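Local coordinates for heme-binding protein A (Haemophilus parasuis 29755, PDB 3TPA), which probably binds glutathione as an extracellular solute-binding protein of family 5, at residues V312-F317 / L322-H327; E219-S224 / T505-V510; R103-N108 / F120-M125. The protein carries 1 engineered substitution. All coordinates share one frame; numbering follows the deposited sequence.

Contact 1: residues V312-F317 / L322-H327; sequences VATNPF and LGYNPH
A side-chain amide bridging a loop that doubles back on itself defines this contact: the side-chain amide of Asn315 pairs with both the backbone N and O of Asn325. The two runs head in nearly opposite directions between strand 310-312 and helix 335-344. Asn325 N donates to Asn315 OD1 (2.9 Å), approaching from above the carbonyl plane, while Asn315 ND2 donates almost straight to Asn325 O (3.1 Å, 169°). The second N-H of Asn315 ND2 goes to Thr314 OG1 (3.1 Å), within the amide plane, and a water linking Asn315 OD1 with Gly323 O completes the grip, so that the group cannot readily rotate. Its flat side lies stacked on the Tyr324 ring, the planes 24° apart, with ND2 of Asn315 3.4 Å from CE1 of Tyr324. Tyr324 CG stands anti to its own backbone N (chi1 -180°); this torsion carries the ring across the Asn315 amide, at about a right angle to that side chain, and its edge meets Phe317 O. The edge of the Phe317 ring, in turn, faces the backbone at Gly323 and Tyr324. Downstream, Asn325 OD1 accepts from His327 N (3.0 Å), the signature of an Asx turn, and the whole is a loop closed by asparagine side-chain-to-backbone bonding.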
loop_
_atom_site.group_PDB
_atom_site.type_symbol
_atom_site.label_atom_id
_atom_site.label_comp_id
_atom_site.label_asym_id
_atom_site.label_seq_id
_atom_site.Cartn_x
_atom_site.Cartn_y
_atom_site.Cartn_z
ATOM N N VAL A 312 12.007 -2.716 -14.105
ATOM C CA VAL A 312 12.630 -1.408 -14.259
ATOM C C VAL A 312 11.564 -0.310 -14.267
ATOM O O VAL A 312 10.592 -0.400 -15.005
ATOM C CB VAL A 312 13.462 -1.351 -15.567
ATOM C CG1 VAL A 312 13.862 0.076 -15.894
ATOM C CG2 VAL A 312 14.695 -2.220 -15.443
ATOM N N ALA A 313 11.738 0.713 -13.432
ATOM C CA ALA A 313 10.789 1.845 -13.384
ATOM C C ALA A 313 11.129 2.909 -14.431
ATOM O O ALA A 313 12.291 3.293 -14.587
ATOM C CB ALA A 313 10.774 2.475 -12.004
ATOM N N THR A 314 10.112 3.385 -15.146
ATOM C CA THR A 314 10.291 4.526 -16.049
ATOM C C THR A 314 9.647 5.772 -15.468
ATOM O O THR A 314 10.140 6.888 -15.668
ATOM C CB THR A 314 9.692 4.251 -17.426
ATOM O OG1 THR A 314 8.298 3.959 -17.291
ATOM C CG2 THR A 314 10.388 3.044 -18.068
ATOM N N ASN A 315 8.537 5.564 -14.761
ATOM C CA ASN A 315 7.803 6.606 -14.040
ATOM C C ASN A 315 8.018 6.429 -12.543
ATOM O O ASN A 315 8.463 5.353 -12.094
ATOM C CB ASN A 315 6.300 6.450 -14.289
ATOM C CG ASN A 315 5.865 6.942 -15.668
ATOM O OD1 ASN A 315 5.019 7.826 -15.790
ATOM N ND2 ASN A 315 6.429 6.342 -16.710
ATOM N N PRO A 316 7.657 7.448 -11.749
ATOM C CA PRO A 316 7.752 7.274 -10.289
ATOM C C PRO A 316 6.660 6.369 -9.688
ATOM O O PRO A 316 6.662 6.166 -8.476
ATOM C CB PRO A 316 7.595 8.702 -9.760
ATOM C CG PRO A 316 6.835 9.407 -10.828
ATOM C CD PRO A 316 7.292 8.828 -12.117
ATOM N N PHE A 317 5.743 5.876 -10.519
ATOM C CA PHE A 317 4.756 4.894 -10.113
ATOM C C PHE A 317 4.476 3.949 -11.278
ATOM O O PHE A 317 4.654 4.332 -12.425
ATOM C CB PHE A 317 3.462 5.548 -9.602
ATOM C CG PHE A 317 3.059 6.798 -10.343
ATOM C CD1 PHE A 317 2.658 6.745 -11.665
ATOM C CD2 PHE A 317 3.062 8.026 -9.702
ATOM C CE1 PHE A 317 2.269 7.904 -12.336
ATOM C CE2 PHE A 317 2.676 9.182 -10.369
ATOM C CZ PHE A 317 2.285 9.120 -11.688
ATOM N N LEU A 322 -2.964 6.068 -11.841
ATOM C CA LEU A 322 -3.465 7.182 -12.646
ATOM C C LEU A 322 -2.352 8.182 -12.959
ATOM O O LEU A 322 -1.598 8.563 -12.069
ATOM C CB LEU A 322 -4.597 7.906 -11.905
ATOM C CG LEU A 322 -5.230 9.041 -12.723
ATOM C CD1 LEU A 322 -6.024 8.454 -13.884
ATOM C CD2 LEU A 322 -6.110 9.925 -11.870
ATOM N N GLY A 323 -2.260 8.615 -14.213
ATOM C CA GLY A 323 -1.235 9.558 -14.621
ATOM C C GLY A 323 0.025 8.949 -15.234
ATOM O O GLY A 323 0.885 9.668 -15.736
ATOM N N TYR A 324 0.146 7.625 -15.184
ATOM C CA TYR A 324 1.287 6.937 -15.781
ATOM C C TYR A 324 1.513 7.428 -17.200
ATOM O O TYR A 324 0.548 7.629 -17.939
ATOM C CB TYR A 324 1.049 5.421 -15.809
ATOM C CG TYR A 324 2.210 4.659 -16.411
ATOM C CD1 TYR A 324 3.315 4.316 -15.637
ATOM C CD2 TYR A 324 2.210 4.293 -17.748
ATOM C CE1 TYR A 324 4.382 3.625 -16.176
ATOM C CE2 TYR A 324 3.281 3.596 -18.301
ATOM C CZ TYR A 324 4.359 3.265 -17.507
ATOM O OH TYR A 324 5.422 2.577 -18.049
ATOM N N ASN A 325 2.778 7.604 -17.584
ATOM C CA ASN A 325 3.113 8.118 -18.918
ATOM C C ASN A 325 4.048 7.189 -19.677
ATOM O O ASN A 325 5.248 7.175 -19.426
ATOM C CB ASN A 325 3.733 9.520 -18.836
ATOM C CG ASN A 325 4.120 10.073 -20.195
ATOM O OD1 ASN A 325 3.816 9.484 -21.234
ATOM N ND2 ASN A 325 4.787 11.222 -20.192
ATOM N N PRO A 326 3.498 6.431 -20.638
ATOM C CA PRO A 326 4.293 5.414 -21.343
ATOM C C PRO A 326 5.421 5.997 -22.210
ATOM O O PRO A 326 6.266 5.243 -22.681
ATOM C CB PRO A 326 3.256 4.693 -22.214
ATOM C CG PRO A 326 2.147 5.679 -22.382
ATOM C CD PRO A 326 2.113 6.509 -21.135
ATOM N N HIS A 327 5.455 7.308 -22.405
ATOM C CA HIS A 327 6.479 7.896 -23.263
ATOM C C HIS A 327 7.273 8.988 -22.546
ATOM O O HIS A 327 7.884 9.851 -23.178
ATOM C CB HIS A 327 5.855 8.423 -24.563
ATOM C CG HIS A 327 4.640 9.271 -24.349
ATOM N ND1 HIS A 327 4.716 10.620 -24.075
ATOM C CD2 HIS A 327 3.322 8.959 -24.363
ATOM C CE1 HIS A 327 3.494 11.107 -23.926
ATOM N NE2 HIS A 327 2.630 10.121 -24.091
HETATM O O HOH W 1 7.301 4.720 -19.750
HETATM O O HOH W 2 3.633 10.383 -15.590
#

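Contact 2: residues E219-S224 / T505-V510; sequences ERLIFS and TAFYGV
Phe507 reaches from its loop to the strand 220-225 and meets two residues there, Leu221 and Phe223, whose side chains leave the same face of the strand. The tight part is purely apolar. CD1 of Leu221 touches CB of Phe507 at 3.9 Å, and the other methyl, CD2, approaches ring atom CD2 of Phe507 obliquely at 4.0 Å, so the branched end of the leucine straddles the root and the near side of the aromatic ring. Farther along that ring, CE2 of Phe507 meets CZ of Phe223 at 3.8 Å. Here Phe223 arrives at the edge of the Phe507 ring, close to its plane, while the two side chains cross at a slant. Phe507 holds its CG beside the backbone N (chi1 -59°), which swings the ring over to the strand. All three residues are buried, yet the backbones stay apart, with the CA atoms of Leu221 and Phe507 8.4 Å from each other, and the contact is made by side chains alone.

The other side is looser. A type II beta turn runs from Phe507 to Val510, closed by Val510 N to Phe507 O at 3.2 Å, and exposed Gly509 takes its positive phi (83°). Tyr508 turns away from the strand to pack elsewhere, against Tyr211, with its hydroxyl bonded to Gly214 O. Strand 220-225 lies between strands 202-207 and 9-14 in a mixed sheet; Tyr205 and Asn12 from those neighbours, with Gln38 of helix 36-39, pack around the aromatic cluster.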
loop_
_atom_site.group_PDB
_atom_site.type_symbol
_atom_site.label_atom_id
_atom_site.label_comp_id
_atom_site.label_asym_id
_atom_site.label_seq_id
_atom_site.Cartn_x
_atom_site.Cartn_y
_atom_site.Cartn_z
ATOM N N GLU A 219 -17.234 -22.809 1.302
ATOM C CA GLU A 219 -17.901 -22.936 2.594
ATOM C C GLU A 219 -16.998 -22.761 3.811
ATOM O O GLU A 219 -17.450 -22.293 4.850
ATOM C CB GLU A 219 -18.639 -24.279 2.682
ATOM C CG GLU A 219 -19.974 -24.269 1.964
ATOM C CD GLU A 219 -21.034 -23.498 2.730
ATOM O OE1 GLU A 219 -22.008 -23.038 2.098
ATOM O OE2 GLU A 219 -20.898 -23.361 3.968
ATOM N N ARG A 220 -15.734 -23.171 3.714
ATOM C CA ARG A 220 -14.806 -23.071 4.854
ATOM C C ARG A 220 -13.406 -22.621 4.430
ATOM O O ARG A 220 -12.841 -23.079 3.428
ATOM C CB ARG A 220 -14.662 -24.407 5.603
ATOM C CG ARG A 220 -15.376 -24.508 6.957
ATOM C CD ARG A 220 -15.972 -25.907 7.158
ATOM N NE ARG A 220 -16.771 -26.341 6.017
ATOM C CZ ARG A 220 -17.056 -27.595 5.708
ATOM N NH1 ARG A 220 -17.804 -27.830 4.646
ATOM N NH2 ARG A 220 -16.612 -28.614 6.448
ATOM N N LEU A 221 -12.851 -21.744 5.245
ATOM C CA LEU A 221 -11.566 -21.140 4.998
ATOM C C LEU A 221 -10.664 -21.504 6.171
ATOM O O LEU A 221 -11.011 -21.252 7.328
ATOM C CB LEU A 221 -11.735 -19.623 4.939
ATOM C CG LEU A 221 -11.240 -18.783 3.769
ATOM C CD1 LEU A 221 -11.702 -19.328 2.418
ATOM C CD2 LEU A 221 -11.731 -17.335 3.977
ATOM N N ILE A 222 -9.514 -22.109 5.885
ATOM C CA ILE A 222 -8.528 -22.346 6.930
ATOM C C ILE A 222 -7.241 -21.593 6.639
ATOM O O ILE A 222 -6.598 -21.835 5.619
ATOM C CB ILE A 222 -8.197 -23.840 7.095
ATOM C CG1 ILE A 222 -9.470 -24.645 7.346
ATOM C CG2 ILE A 222 -7.214 -24.040 8.235
ATOM C CD1 ILE A 222 -9.251 -26.145 7.352
ATOM N N PHE A 223 -6.868 -20.681 7.536
ATOM C CA PHE A 223 -5.546 -20.066 7.492
ATOM C C PHE A 223 -4.586 -20.891 8.360
ATOM O O PHE A 223 -4.650 -20.824 9.588
ATOM C CB PHE A 223 -5.581 -18.636 8.026
ATOM C CG PHE A 223 -6.221 -17.621 7.089
ATOM C CD1 PHE A 223 -5.873 -16.286 7.173
ATOM C CD2 PHE A 223 -7.169 -18.004 6.156
ATOM C CE1 PHE A 223 -6.457 -15.336 6.326
ATOM C CE2 PHE A 223 -7.759 -17.072 5.312
ATOM C CZ PHE A 223 -7.400 -15.734 5.399
ATOM N N SER A 224 -3.702 -21.658 7.722
ATOM C CA SER A 224 -2.771 -22.516 8.449
ATOM C C SER A 224 -1.381 -21.897 8.554
ATOM O O SER A 224 -0.714 -21.677 7.548
ATOM C CB SER A 224 -2.676 -23.889 7.784
ATOM O OG SER A 224 -1.633 -24.662 8.360
ATOM N N THR A 505 -5.345 -10.529 0.041
ATOM C CA THR A 505 -5.954 -11.741 -0.514
ATOM C C THR A 505 -7.418 -11.884 -0.052
ATOM O O THR A 505 -7.687 -12.234 1.100
ATOM C CB THR A 505 -5.190 -13.006 -0.066
ATOM O OG1 THR A 505 -5.125 -13.025 1.361
ATOM C CG2 THR A 505 -3.754 -13.030 -0.613
ATOM N N ALA A 506 -8.357 -11.625 -0.949
ATOM C CA ALA A 506 -9.776 -11.840 -0.661
ATOM C C ALA A 506 -10.240 -13.147 -1.301
ATOM O O ALA A 506 -9.897 -13.440 -2.442
ATOM C CB ALA A 506 -10.629 -10.659 -1.165
ATOM N N PHE A 507 -10.997 -13.946 -0.560
ATOM C CA PHE A 507 -11.415 -15.249 -1.055
ATOM C C PHE A 507 -12.884 -15.318 -1.469
ATOM O O PHE A 507 -13.346 -16.347 -1.955
ATOM C CB PHE A 507 -11.012 -16.349 -0.070
ATOM C CG PHE A 507 -9.524 -16.405 0.168
ATOM C CD1 PHE A 507 -8.663 -16.811 -0.846
ATOM C CD2 PHE A 507 -8.986 -16.025 1.380
ATOM C CE1 PHE A 507 -7.297 -16.852 -0.648
ATOM C CE2 PHE A 507 -7.619 -16.057 1.589
ATOM C CZ PHE A 507 -6.769 -16.471 0.569
ATOM N N TYR A 508 -13.610 -14.212 -1.310
ATOM C CA TYR A 508 -14.951 -14.117 -1.879
ATOM C C TYR A 508 -14.832 -14.166 -3.392
ATOM O O TYR A 508 -13.909 -13.598 -3.956
ATOM C CB TYR A 508 -15.650 -12.816 -1.468
ATOM C CG TYR A 508 -17.082 -12.759 -1.962
ATOM C CD1 TYR A 508 -18.074 -13.555 -1.374
ATOM C CD2 TYR A 508 -17.439 -11.946 -3.032
ATOM C CE1 TYR A 508 -19.383 -13.517 -1.824
ATOM C CE2 TYR A 508 -18.744 -11.902 -3.491
ATOM C CZ TYR A 508 -19.709 -12.694 -2.880
ATOM O OH TYR A 508 -21.004 -12.653 -3.332
ATOM N N GLY A 509 -15.764 -14.834 -4.056
ATOM C CA GLY A 509 -15.687 -14.958 -5.505
ATOM C C GLY A 509 -14.763 -16.079 -5.971
ATOM O O GLY A 509 -14.704 -16.390 -7.158
ATOM N N VAL A 510 -14.041 -16.692 -5.039
ATOM C CA VAL A 510 -13.135 -17.792 -5.379
ATOM C C VAL A 510 -13.829 -19.154 -5.235
ATOM O O VAL A 510 -14.646 -19.362 -4.332
ATOM C CB VAL A 510 -11.856 -17.770 -4.513
ATOM C CG1 VAL A 510 -10.998 -19.007 -4.771
ATOM C CG2 VAL A 510 -11.050 -16.503 -4.768
#

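Contact 3: residues R103-N108 / F120-M125; sequences RQADKN and FYFNWM
The last turn of helix 94-105 lies against the short helix 120-124, with the CA atoms of Gln104 and Phe122 7.0 Å apart at their nearest. Phe122 is the side chain that bridges the two helices. Its CG is anti to the backbone N (chi1 -169°), which sends the ring across to the other helix and lays one face against Gln104 and Ala105. CB of Gln104 sits over that face, 4.2 Å from the ring centroid of Phe122 and 28° off the normal, a CH-pi contact, and the backbone N of Ala105 lies over the same ring toward its rim. The far end of the ring is pressed closely on the alanine: CZ of Phe122 stands 3.3 Å from CB of Ala105.

Beyond CB the glutamine is extended and crosses Phe122 obliquely, its amide plane turned 54° from the ring. OE1 of Gln104 comes to 3.5 Å from CB of Phe122, and a water links this same oxygen (2.8 Å) to Phe122 N (2.8 Å), a first-turn N-H that has no earlier helical carbonyl to use. The amide's other end is held by Phe161 O through Gln104 NE2, which would fix which way the group faces. Past the helix end, Asp106 OD1 accepts from Asn108 N at 2.8 Å in an Asx turn, as the chain moves off to the surface. Nearby, Arg103 forms a salt bridge with Asp183, while Leu127 and Pro128 of helix 127-130 pack on Phe122, so the ring lies between helix 94-105 and helix 127-130.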
loop_
_atom_site.group_PDB
_atom_site.type_symbol
_atom_site.label_atom_id
_atom_site.label_comp_id
_atom_site.label_asym_id
_atom_site.label_seq_id
_atom_site.Cartn_x
_atom_site.Cartn_y
_atom_site.Cartn_z
ATOM N N ARG A 103 -14.344 6.240 16.758
ATOM C CA ARG A 103 -13.459 5.535 17.681
ATOM C C ARG A 103 -12.041 6.028 17.420
ATOM O O ARG A 103 -11.250 6.252 18.344
ATOM C CB ARG A 103 -13.519 4.021 17.470
ATOM C CG ARG A 103 -12.549 3.259 18.359
ATOM C CD ARG A 103 -12.370 1.802 17.945
ATOM N NE ARG A 103 -11.463 1.134 18.875
ATOM C CZ ARG A 103 -11.247 -0.170 18.924
ATOM N NH1 ARG A 103 -11.873 -0.993 18.089
ATOM N NH2 ARG A 103 -10.405 -0.648 19.824
ATOM N N GLN A 104 -11.761 6.243 16.141
ATOM C CA GLN A 104 -10.448 6.631 15.680
ATOM C C GLN A 104 -10.181 8.125 15.815
ATOM O O GLN A 104 -9.143 8.513 16.324
ATOM C CB GLN A 104 -10.255 6.181 14.225
ATOM C CG GLN A 104 -10.575 4.675 14.038
ATOM C CD GLN A 104 -10.094 4.124 12.722
ATOM O OE1 GLN A 104 -8.950 4.331 12.325
ATOM N NE2 GLN A 104 -10.966 3.403 12.035
ATOM N N ALA A 105 -11.120 8.955 15.366
ATOM C CA ALA A 105 -10.881 10.401 15.247
ATOM C C ALA A 105 -11.053 11.193 16.539
ATOM O O ALA A 105 -10.489 12.274 16.691
ATOM C CB ALA A 105 -11.784 10.999 14.182
ATOM N N ASP A 106 -11.868 10.669 17.438
ATOM C CA ASP A 106 -12.216 11.356 18.669
ATOM C C ASP A 106 -11.441 10.743 19.810
ATOM O O ASP A 106 -11.746 9.636 20.233
ATOM C CB ASP A 106 -13.724 11.207 18.910
ATOM C CG ASP A 106 -14.186 11.824 20.223
ATOM O OD1 ASP A 106 -13.347 12.397 20.950
ATOM O OD2 ASP A 106 -15.404 11.730 20.525
ATOM N N LYS A 107 -10.429 11.450 20.306
ATOM C CA LYS A 107 -9.606 10.938 21.413
ATOM C C LYS A 107 -10.401 10.627 22.693
ATOM O O LYS A 107 -9.979 9.810 23.517
ATOM C CB LYS A 107 -8.467 11.910 21.735
ATOM C CG LYS A 107 -8.886 13.104 22.571
ATOM C CD LYS A 107 -7.680 13.940 22.973
ATOM C CE LYS A 107 -8.091 15.176 23.762
ATOM N NZ LYS A 107 -8.521 14.876 25.159
ATOM N N ASN A 108 -11.559 11.261 22.853
ATOM C CA ASN A 108 -12.379 11.039 24.048
ATOM C C ASN A 108 -13.355 9.879 23.922
ATOM O O ASN A 108 -14.008 9.485 24.892
ATOM C CB ASN A 108 -13.131 12.322 24.418
ATOM C CG ASN A 108 -12.209 13.400 24.963
ATOM O OD1 ASN A 108 -11.140 13.101 25.474
ATOM N ND2 ASN A 108 -12.627 14.659 24.856
ATOM N N PHE A 120 -2.905 3.560 13.451
ATOM C CA PHE A 120 -1.796 3.743 12.539
ATOM C C PHE A 120 -2.243 4.286 11.195
ATOM O O PHE A 120 -1.620 5.171 10.652
ATOM C CB PHE A 120 -1.070 2.414 12.284
ATOM C CG PHE A 120 -0.367 1.860 13.481
ATOM C CD1 PHE A 120 0.796 2.452 13.951
ATOM C CD2 PHE A 120 -0.862 0.736 14.128
ATOM C CE1 PHE A 120 1.444 1.941 15.057
ATOM C CE2 PHE A 120 -0.214 0.216 15.224
ATOM C CZ PHE A 120 0.941 0.820 15.691
ATOM N N TYR A 121 -3.292 3.713 10.628
ATOM C CA TYR A 121 -3.673 4.079 9.272
ATOM C C TYR A 121 -4.420 5.411 9.257
ATOM O O TYR A 121 -4.202 6.252 8.383
ATOM C CB TYR A 121 -4.462 2.951 8.595
ATOM C CG TYR A 121 -3.590 2.006 7.797
ATOM C CD1 TYR A 121 -3.034 0.882 8.378
ATOM C CD2 TYR A 121 -3.325 2.243 6.459
ATOM C CE1 TYR A 121 -2.236 0.025 7.652
ATOM C CE2 TYR A 121 -2.521 1.385 5.720
ATOM C CZ TYR A 121 -1.980 0.279 6.325
ATOM O OH TYR A 121 -1.175 -0.578 5.596
ATOM N N PHE A 122 -5.292 5.621 10.238
ATOM C CA PHE A 122 -5.967 6.911 10.345
ATOM C C PHE A 122 -4.941 8.053 10.234
ATOM O O PHE A 122 -5.154 9.036 9.514
ATOM C CB PHE A 122 -6.732 6.988 11.669
ATOM C CG PHE A 122 -7.674 8.161 11.768
ATOM C CD1 PHE A 122 -8.955 8.092 11.233
ATOM C CD2 PHE A 122 -7.290 9.321 12.412
ATOM C CE1 PHE A 122 -9.828 9.174 11.331
ATOM C CE2 PHE A 122 -8.167 10.418 12.511
ATOM C CZ PHE A 122 -9.429 10.338 11.971
ATOM N N ASN A 123 -3.818 7.902 10.940
ATOM C CA ASN A 123 -2.753 8.912 10.937
ATOM C C ASN A 123 -1.892 8.889 9.674
ATOM O O ASN A 123 -1.545 9.935 9.130
ATOM C CB ASN A 123 -1.866 8.765 12.185
ATOM C CG ASN A 123 -2.576 9.226 13.441
ATOM O OD1 ASN A 123 -2.692 10.423 13.699
ATOM N ND2 ASN A 123 -3.079 8.278 14.214
ATOM N N TRP A 124 -1.557 7.695 9.200
ATOM C CA TRP A 124 -0.757 7.581 7.982
ATOM C C TRP A 124 -1.448 8.241 6.788
ATOM O O TRP A 124 -0.779 8.823 5.938
ATOM C CB TRP A 124 -0.419 6.126 7.676
ATOM C CG TRP A 124 0.557 5.523 8.647
ATOM C CD1 TRP A 124 1.504 6.190 9.378
ATOM C CD2 TRP A 124 0.663 4.144 9.020
ATOM N NE1 TRP A 124 2.205 5.307 10.165
ATOM C CE2 TRP A 124 1.707 4.044 9.968
ATOM C CE3 TRP A 124 -0.015 2.978 8.640
ATOM C CZ2 TRP A 124 2.086 2.837 10.535
ATOM C CZ3 TRP A 124 0.362 1.780 9.209
ATOM C CH2 TRP A 124 1.404 1.717 10.145
ATOM N N MET A 125 -2.776 8.142 6.733
ATOM C CA MET A 125 -3.566 8.742 5.655
ATOM C C MET A 125 -3.997 10.189 5.956
ATOM O O MET A 125 -4.824 10.770 5.248
ATOM C CB MET A 125 -4.791 7.874 5.340
ATOM C CG MET A 125 -4.444 6.425 5.003
ATOM S SD MET A 125 -3.143 6.270 3.754
ATOM C CE MET A 125 -3.941 7.008 2.330
HETATM O O HOH W 3 -6.266 3.543 11.904
#

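Contact 3 comes first along the chain and is complete before the others begin. Contact 2 opens next at residues 219-224, and its second half, 505-510, arrives only after both halves of contact 1, so it ties a mid-chain strand to the stretch near the C-terminus. The three do not touch: centres lie about 34 Å (1 and 2), 32 Å (1 and 3) and 29 Å (2 and 3) apart. Contact 2 packs a loop onto a strand of the five-stranded mixed sheet, contact 1 begins at the end of strand 310-312, an outermost strand of the six-stranded sheet, and lies in the loop beyond it, and contact 3 joins helices. Contacts 1 and 3 fall on opposite sides of the chain's centre, consistent with the two-lobed architecture of solute-binding proteins.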